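Local coordinates for putative baseplate protein (Unidentified phage, PDB 2FSD), which forms the head domain of a lactococcal phage receptor-binding protein and probably recognises a receptor on the surface of Lactococcus lactis, at residues N90-S96 / L137-L142; L106-L110 / N122-T126. All blocks are in the same frame, centred on the assembly; numbering follows the deposited sequence.

Contact 1 (N90-S96 / L137-L142); sequences NLPQFDS and LSAPLL
F94 lays its ring obliquely against side chains from the facing strand: CE2 comes within 3.6 Å of CB of A139, and CE1 lies 3.9 Å from CD2 of L137. The ring is placed by a chi1 of 56°, which tucks CG back over its own main chain; L137 adopts the same first torsion, and both its methyls touch the ring, CD1 at CZ and CD2 at CE1. CD2 also reaches S96, whose OG is 3.7 Å away. A139 is shared in turn, its CB touching CG of P92 at 3.9 Å.

The backbones explain why side chains dominate here. Residues 94-96 and 137-140 run nearly antiparallel (153°) and belong to strands that are neighbours in the sheet, but at this end they have splayed to an axis separation of 9.4 Å, too far for a ladder between these residues. F94 and S96 pair instead with M113 and I111, and L137 and A139 with V62 and I60. L137 and S138 also join an antiparallel ladder with the second subunit, whose own F94 stacks on this F94 ring.

Toward the C terminus the two segments draw together. L142 N donates to O of N90 at 2.8 Å (163° at the hydrogen). Beside it CD2 of L142 rests 3.3 Å from ND2 of N90, while L91 and L141 run alongside each other and meet through their CD2 methyls. Between these segments, then, apolar side chains make most of the contact and the one hydrogen bond lies at the chain's end, while the polar bonding near the subunit interface runs to other strands.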
ATOM      1  N   ASN A  90      14.421  -4.082 -14.212  1.00 31.51           N
ATOM      2  CA  ASN A  90      13.847  -2.742 -14.233  1.00 31.21           C
ATOM      3  C   ASN A  90      12.593  -2.555 -13.352  1.00 30.89           C
ATOM      4  O   ASN A  90      11.624  -1.871 -13.747  1.00 30.75           O
ATOM      5  CB  ASN A  90      13.513  -2.415 -15.687  1.00 31.50           C
ATOM      6  CG  ASN A  90      12.606  -3.456 -16.312  1.00 32.97           C
ATOM      7  OD1 ASN A  90      12.315  -4.493 -15.697  1.00 34.99           O
ATOM      8  ND2 ASN A  90      12.159  -3.197 -17.539  1.00 35.52           N
ATOM      9  N   LEU A  91      12.615  -3.139 -12.155  1.00 30.11           N
ATOM     10  CA  LEU A  91      11.449  -3.117 -11.290  1.00 29.51           C
ATOM     11  C   LEU A  91      11.465  -1.824 -10.487  1.00 28.86           C
ATOM     12  O   LEU A  91      12.532  -1.282 -10.237  1.00 29.16           O
ATOM     13  CB  LEU A  91      11.416  -4.340 -10.364  1.00 29.54           C
ATOM     14  CG  LEU A  91      11.599  -5.719 -11.014  1.00 29.48           C
ATOM     15  CD1 LEU A  91      11.317  -6.791  -9.971  1.00 29.67           C
ATOM     16  CD2 LEU A  91      10.712  -5.914 -12.252  1.00 28.49           C
ATOM     17  N   PRO A  92      10.279  -1.309 -10.118  1.00 28.04           N
ATOM     18  CA  PRO A  92      10.187  -0.080  -9.327  1.00 27.77           C
ATOM     19  C   PRO A  92      10.476  -0.269  -7.831  1.00 27.34           C
ATOM     20  O   PRO A  92      10.514  -1.402  -7.335  1.00 27.38           O
ATOM     21  CB  PRO A  92       8.727   0.366  -9.551  1.00 27.54           C
ATOM     22  CG  PRO A  92       7.978  -0.874  -9.839  1.00 27.35           C
ATOM     23  CD  PRO A  92       8.944  -1.840 -10.475  1.00 27.86           C
ATOM     24  N   GLN A  93      10.671   0.843  -7.127  1.00 26.91           N
ATOM     25  CA  GLN A  93      10.813   0.831  -5.674  1.00 26.71           C
ATOM     26  C   GLN A  93       9.788   1.741  -5.023  1.00 26.40           C
ATOM     27  O   GLN A  93       9.710   2.932  -5.352  1.00 26.65           O
ATOM     28  CB  GLN A  93      12.214   1.286  -5.233  1.00 27.12           C
ATOM     29  CG  GLN A  93      12.304   1.770  -3.741  1.00 27.85           C
ATOM     30  CD  GLN A  93      12.410   0.626  -2.729  1.00 29.43           C
ATOM     31  OE1 GLN A  93      13.425  -0.057  -2.683  1.00 30.37           O
ATOM     32  NE2 GLN A  93      11.370   0.431  -1.903  1.00 29.65           N
ATOM     33  N   PHE A  94       9.039   1.190  -4.066  1.00 25.31           N
ATOM     34  CA  PHE A  94       8.204   2.001  -3.186  1.00 24.71           C
ATOM     35  C   PHE A  94       7.734   1.183  -1.989  1.00 24.13           C
ATOM     36  O   PHE A  94       7.716  -0.050  -2.040  1.00 23.52           O
ATOM     37  CB  PHE A  94       7.003   2.606  -3.946  1.00 24.43           C
ATOM     38  CG  PHE A  94       6.138   1.594  -4.638  1.00 24.19           C
ATOM     39  CD1 PHE A  94       5.093   0.973  -3.957  1.00 23.79           C
ATOM     40  CD2 PHE A  94       6.355   1.274  -5.975  1.00 23.21           C
ATOM     41  CE1 PHE A  94       4.280   0.039  -4.596  1.00 24.13           C
ATOM     42  CE2 PHE A  94       5.553   0.337  -6.615  1.00 23.91           C
ATOM     43  CZ  PHE A  94       4.509  -0.279  -5.928  1.00 23.59           C
ATOM     44  N   ASP A  95       7.394   1.879  -0.908  1.00 23.55           N
ATOM     45  CA  ASP A  95       6.759   1.264   0.242  1.00 23.44           C
ATOM     46  C   ASP A  95       5.258   1.582   0.193  1.00 23.17           C
ATOM     47  O   ASP A  95       4.862   2.724  -0.036  1.00 23.13           O
ATOM     48  CB  ASP A  95       7.366   1.770   1.553  1.00 23.50           C
ATOM     49  CG  ASP A  95       8.796   1.261   1.802  1.00 24.08           C
ATOM     50  OD1 ASP A  95       9.302   0.377   1.072  1.00 25.80           O
ATOM     51  OD2 ASP A  95       9.424   1.761   2.751  1.00 22.64           O
ATOM     52  N   SER A  96       4.433   0.556   0.380  1.00 22.99           N
ATOM     53  CA  SER A  96       2.983   0.733   0.495  1.00 22.71           C
ATOM     54  C   SER A  96       2.449   0.019   1.739  1.00 22.68           C
ATOM     55  O   SER A  96       3.221  -0.530   2.523  1.00 22.98           O
ATOM     56  CB  SER A  96       2.260   0.280  -0.783  1.00 22.26           C
ATOM     57  OG  SER A  96       2.531  -1.057  -1.166  1.00 20.15           O
ATOM     58  N   LEU A 137      -0.289  -4.481  -4.979  1.00 18.31           N
ATOM     59  CA  LEU A 137       0.369  -3.296  -5.495  1.00 18.76           C
ATOM     60  C   LEU A 137       0.651  -3.418  -6.982  1.00 18.53           C
ATOM     61  O   LEU A 137       0.574  -4.503  -7.554  1.00 18.01           O
ATOM     62  CB  LEU A 137       1.646  -2.988  -4.703  1.00 18.50           C
ATOM     63  CG  LEU A 137       2.749  -4.041  -4.614  1.00 18.63           C
ATOM     64  CD1 LEU A 137       3.561  -4.171  -5.919  1.00 18.32           C
ATOM     65  CD2 LEU A 137       3.660  -3.685  -3.454  1.00 19.03           C
ATOM     66  N   SER A 138       0.939  -2.274  -7.593  1.00 19.05           N
ATOM     67  CA  SER A 138       1.300  -2.216  -8.999  1.00 19.65           C
ATOM     68  C   SER A 138       1.938  -0.867  -9.359  1.00 19.93           C
ATOM     69  O   SER A 138       1.624   0.160  -8.766  1.00 18.99           O
ATOM     70  CB  SER A 138       0.083  -2.483  -9.887  1.00 19.48           C
ATOM     71  OG  SER A 138      -0.855  -1.436  -9.814  1.00 18.87           O
ATOM     72  N   ALA A 139       2.863  -0.908 -10.309  1.00 20.68           N
ATOM     73  CA  ALA A 139       3.434   0.291 -10.903  1.00 21.35           C
ATOM     74  C   ALA A 139       4.009  -0.034 -12.282  1.00 22.15           C
ATOM     75  O   ALA A 139       4.302  -1.199 -12.587  1.00 21.80           O
ATOM     76  CB  ALA A 139       4.498   0.869 -10.012  1.00 21.40           C
ATOM     77  N   PRO A 140       4.168   0.997 -13.131  1.00 23.37           N
ATOM     78  CA  PRO A 140       4.872   0.775 -14.393  1.00 24.17           C
ATOM     79  C   PRO A 140       6.321   0.324 -14.177  1.00 24.93           C
ATOM     80  O   PRO A 140       6.959   0.711 -13.194  1.00 25.13           O
ATOM     81  CB  PRO A 140       4.823   2.155 -15.084  1.00 24.62           C
ATOM     82  CG  PRO A 140       4.447   3.148 -14.012  1.00 24.09           C
ATOM     83  CD  PRO A 140       3.703   2.391 -12.967  1.00 23.32           C
ATOM     84  N   LEU A 141       6.834  -0.500 -15.080  1.00 25.89           N
ATOM     85  CA  LEU A 141       8.258  -0.830 -15.063  1.00 26.82           C
ATOM     86  C   LEU A 141       9.077   0.447 -15.252  1.00 27.70           C
ATOM     87  O   LEU A 141       8.558   1.457 -15.750  1.00 28.55           O
ATOM     88  CB  LEU A 141       8.611  -1.875 -16.136  1.00 26.80           C
ATOM     89  CG  LEU A 141       8.000  -3.270 -15.921  1.00 26.73           C
ATOM     90  CD1 LEU A 141       8.352  -4.225 -17.063  1.00 26.40           C
ATOM     91  CD2 LEU A 141       8.431  -3.850 -14.590  1.00 27.02           C
ATOM     92  N   LEU A 142      10.335   0.390 -14.808  1.00 28.58           N
ATOM     93  CA  LEU A 142      11.339   1.475 -14.928  1.00 28.87           C
ATOM     94  C   LEU A 142      11.264   2.475 -13.772  1.00 29.24           C
ATOM     95  O   LEU A 142      11.854   2.261 -12.713  1.00 29.74           O
ATOM     96  CB  LEU A 142      11.267   2.223 -16.275  1.00 29.08           C
ATOM     97  CG  LEU A 142      11.136   1.452 -17.592  1.00 30.31           C
ATOM     98  CD1 LEU A 142      11.746   2.269 -18.729  1.00 31.47           C
ATOM     99  CD2 LEU A 142      11.787   0.078 -17.531  1.00 32.22           C
TER

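Contact 2 (L106-L110 / N122-T126); sequences LSLSL and NPNNT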
ATOM      1  N   LEU A 106      -6.655  -7.361  12.675  1.00 29.77           N
ATOM      2  CA  LEU A 106      -5.825  -6.796  11.603  1.00 29.09           C
ATOM      3  C   LEU A 106      -5.064  -5.564  12.085  1.00 28.25           C
ATOM      4  O   LEU A 106      -5.596  -4.743  12.820  1.00 28.13           O
ATOM      5  CB  LEU A 106      -6.681  -6.405  10.392  1.00 29.10           C
ATOM      6  CG  LEU A 106      -7.342  -7.543   9.612  1.00 29.42           C
ATOM      7  CD1 LEU A 106      -8.631  -7.067   8.945  1.00 30.46           C
ATOM      8  CD2 LEU A 106      -6.393  -8.126   8.583  1.00 29.56           C
ATOM      9  N   SER A 107      -3.819  -5.444  11.650  1.00 27.49           N
ATOM     10  CA  SER A 107      -2.999  -4.272  11.941  1.00 26.99           C
ATOM     11  C   SER A 107      -2.301  -3.773  10.672  1.00 25.92           C
ATOM     12  O   SER A 107      -2.172  -4.513   9.700  1.00 25.60           O
ATOM     13  CB  SER A 107      -1.980  -4.612  13.039  1.00 26.84           C
ATOM     14  OG  SER A 107      -1.752  -6.013  13.078  1.00 28.39           O
ATOM     15  N   LEU A 108      -1.863  -2.515  10.702  1.00 25.22           N
ATOM     16  CA  LEU A 108      -1.100  -1.916   9.608  1.00 24.81           C
ATOM     17  C   LEU A 108       0.285  -2.560   9.441  1.00 23.91           C
ATOM     18  O   LEU A 108       1.121  -2.507  10.351  1.00 23.98           O
ATOM     19  CB  LEU A 108      -0.931  -0.398   9.822  1.00 24.63           C
ATOM     20  CG  LEU A 108      -0.264   0.376   8.664  1.00 25.29           C
ATOM     21  CD1 LEU A 108      -1.174   0.430   7.454  1.00 26.23           C
ATOM     22  CD2 LEU A 108       0.144   1.797   9.056  1.00 25.40           C
ATOM     23  N   SER A 109       0.512  -3.165   8.274  1.00 22.93           N
ATOM     24  CA  SER A 109       1.861  -3.550   7.848  1.00 22.15           C
ATOM     25  C   SER A 109       2.362  -2.586   6.788  1.00 21.50           C
ATOM     26  O   SER A 109       1.578  -1.889   6.142  1.00 21.50           O
ATOM     27  CB  SER A 109       1.902  -4.999   7.330  1.00 21.68           C
ATOM     28  OG  SER A 109       1.371  -5.134   6.022  1.00 21.36           O
ATOM     29  N   LEU A 110       3.681  -2.548   6.635  1.00 20.98           N
ATOM     30  CA  LEU A 110       4.336  -1.842   5.554  1.00 20.61           C
ATOM     31  C   LEU A 110       4.847  -2.883   4.558  1.00 20.26           C
ATOM     32  O   LEU A 110       5.411  -3.897   4.962  1.00 20.01           O
ATOM     33  CB  LEU A 110       5.497  -1.001   6.104  1.00 20.42           C
ATOM     34  CG  LEU A 110       6.393  -0.268   5.098  1.00 20.19           C
ATOM     35  CD1 LEU A 110       6.884   1.039   5.678  1.00 20.88           C
ATOM     36  CD2 LEU A 110       7.584  -1.134   4.671  1.00 19.78           C
ATOM     37  N   ASN A 122       7.205  -3.231  10.048  1.00 20.64           N
ATOM     38  CA  ASN A 122       6.283  -3.040  11.161  1.00 21.33           C
ATOM     39  C   ASN A 122       6.232  -1.581  11.627  1.00 21.88           C
ATOM     40  O   ASN A 122       7.139  -1.127  12.345  1.00 21.39           O
ATOM     41  CB  ASN A 122       6.674  -3.923  12.344  1.00 21.20           C
ATOM     42  CG  ASN A 122       5.686  -3.835  13.468  1.00 20.53           C
ATOM     43  OD1 ASN A 122       4.700  -3.104  13.378  1.00 18.71           O
ATOM     44  ND2 ASN A 122       5.933  -4.581  14.540  1.00 21.09           N
ATOM     45  N   PRO A 123       5.159  -0.853  11.241  1.00 22.41           N
ATOM     46  CA  PRO A 123       5.003   0.549  11.610  1.00 23.03           C
ATOM     47  C   PRO A 123       4.373   0.733  12.994  1.00 23.70           C
ATOM     48  O   PRO A 123       4.169   1.867  13.430  1.00 24.31           O
ATOM     49  CB  PRO A 123       4.080   1.086  10.518  1.00 22.76           C
ATOM     50  CG  PRO A 123       3.218  -0.060  10.177  1.00 22.64           C
ATOM     51  CD  PRO A 123       4.020  -1.323  10.432  1.00 22.47           C
ATOM     52  N   ASN A 124       4.100  -0.378  13.671  1.00 24.11           N
ATOM     53  CA  ASN A 124       3.510  -0.388  15.000  1.00 24.45           C
ATOM     54  C   ASN A 124       4.597  -0.399  16.063  1.00 24.69           C
ATOM     55  O   ASN A 124       5.708  -0.835  15.800  1.00 24.50           O
ATOM     56  CB  ASN A 124       2.622  -1.628  15.146  1.00 24.33           C
ATOM     57  CG  ASN A 124       1.553  -1.687  14.084  1.00 25.76           C
ATOM     58  OD1 ASN A 124       0.757  -0.753  13.950  1.00 27.26           O
ATOM     59  ND2 ASN A 124       1.535  -2.768  13.302  1.00 26.54           N
ATOM     60  N   ASN A 125       4.265   0.062  17.268  1.00 25.05           N
ATOM     61  CA  ASN A 125       5.243   0.149  18.356  1.00 25.11           C
ATOM     62  C   ASN A 125       5.423  -1.155  19.164  1.00 25.18           C
ATOM     63  O   ASN A 125       6.240  -1.209  20.083  1.00 25.03           O
ATOM     64  CB  ASN A 125       4.928   1.352  19.272  1.00 25.19           C
ATOM     65  CG  ASN A 125       3.710   1.137  20.174  1.00 25.62           C
ATOM     66  OD1 ASN A 125       3.094   0.071  20.201  1.00 27.18           O
ATOM     67  ND2 ASN A 125       3.378   2.164  20.940  1.00 26.00           N
ATOM     68  N   THR A 126       4.657  -2.191  18.818  1.00 25.36           N
ATOM     69  CA  THR A 126       4.858  -3.548  19.355  1.00 25.10           C
ATOM     70  C   THR A 126       5.278  -4.476  18.220  1.00 24.71           C
ATOM     71  O   THR A 126       5.048  -4.172  17.043  1.00 24.87           O
ATOM     72  CB  THR A 126       3.586  -4.139  19.996  1.00 25.35           C
ATOM     73  OG1 THR A 126       3.891  -5.426  20.541  1.00 28.41           O
ATOM     74  CG2 THR A 126       2.474  -4.348  18.972  1.00 25.96           C
TER
HETATM   75  O   HOH W   1      -2.257  -1.468  13.243  1.00 28.19           O
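With its CG anti to the carbonyl carbon (chi1 -57°), N124 turns its carboxamide toward the backbone of L108, while L108, its own CG anti to the backbone N (chi1 -174°), brings CG and CD2 against the CG corner of P123. The amide works from both ends. ND2 donates to O of L108 at 3.0 Å, but the angle of 129° at the hydrogen marks the bond as weak. OD1 acts through water 1, which accepts from N of L108 at 2.8 Å and donates to OD1, so the amide addresses both polar backbone atoms of one residue. The same L108 carbonyl oxygen is approached by CD of P123 at 3.1 Å, a close carbon-oxygen contact, and CG of the proline lies 3.8 Å from CD2 of the leucine. ND2 of N124 also faces CB of S107.

At this end of the antiparallel barrel, strand 117-121 runs out into a loop and regular pairing gives way. L110 still bonds through its backbone to G121 on that adjoining strand; beyond that point P123 has no N-H to offer, and side-chain and water contacts serve L108 instead. On the other flank, S107 and S109 pair with F100 and G98.

N122 forms an Asx turn with N124: OD1 of N122 accepts from N of N124 at 2.8 Å, the donor standing above the carboxamide carbonyl plane. A second, weak bond comes to OD1 from ND2 of N124. The other end of the N122 amide is equally engaged, ND2 donating to O of T126 at 2.7 Å and also to O of V72.

How the contacts relate
The centres of the two contacts lie about 22 Å apart on one closed antiparallel barrel. Along the chain contact 2 is nested inside the loop closed by contact 1: residues 90-96 come first, then 106-110 and 122-126, and 137-142 at the C terminus. Strands 94-102 and 105-114 are consecutive and adjacent in the sheet, and they bring the contacts together directly, with CG of D95 3.9 Å from CD2 of L110. Contact 1 reaches the second subunit through a continued sheet; contact 2 joins strand 105-114 to a loop at the surface, though L106 packs on L106 of that subunit. Strand pairing thus connects subunit interface and outer loop within this probable receptor-recognising head.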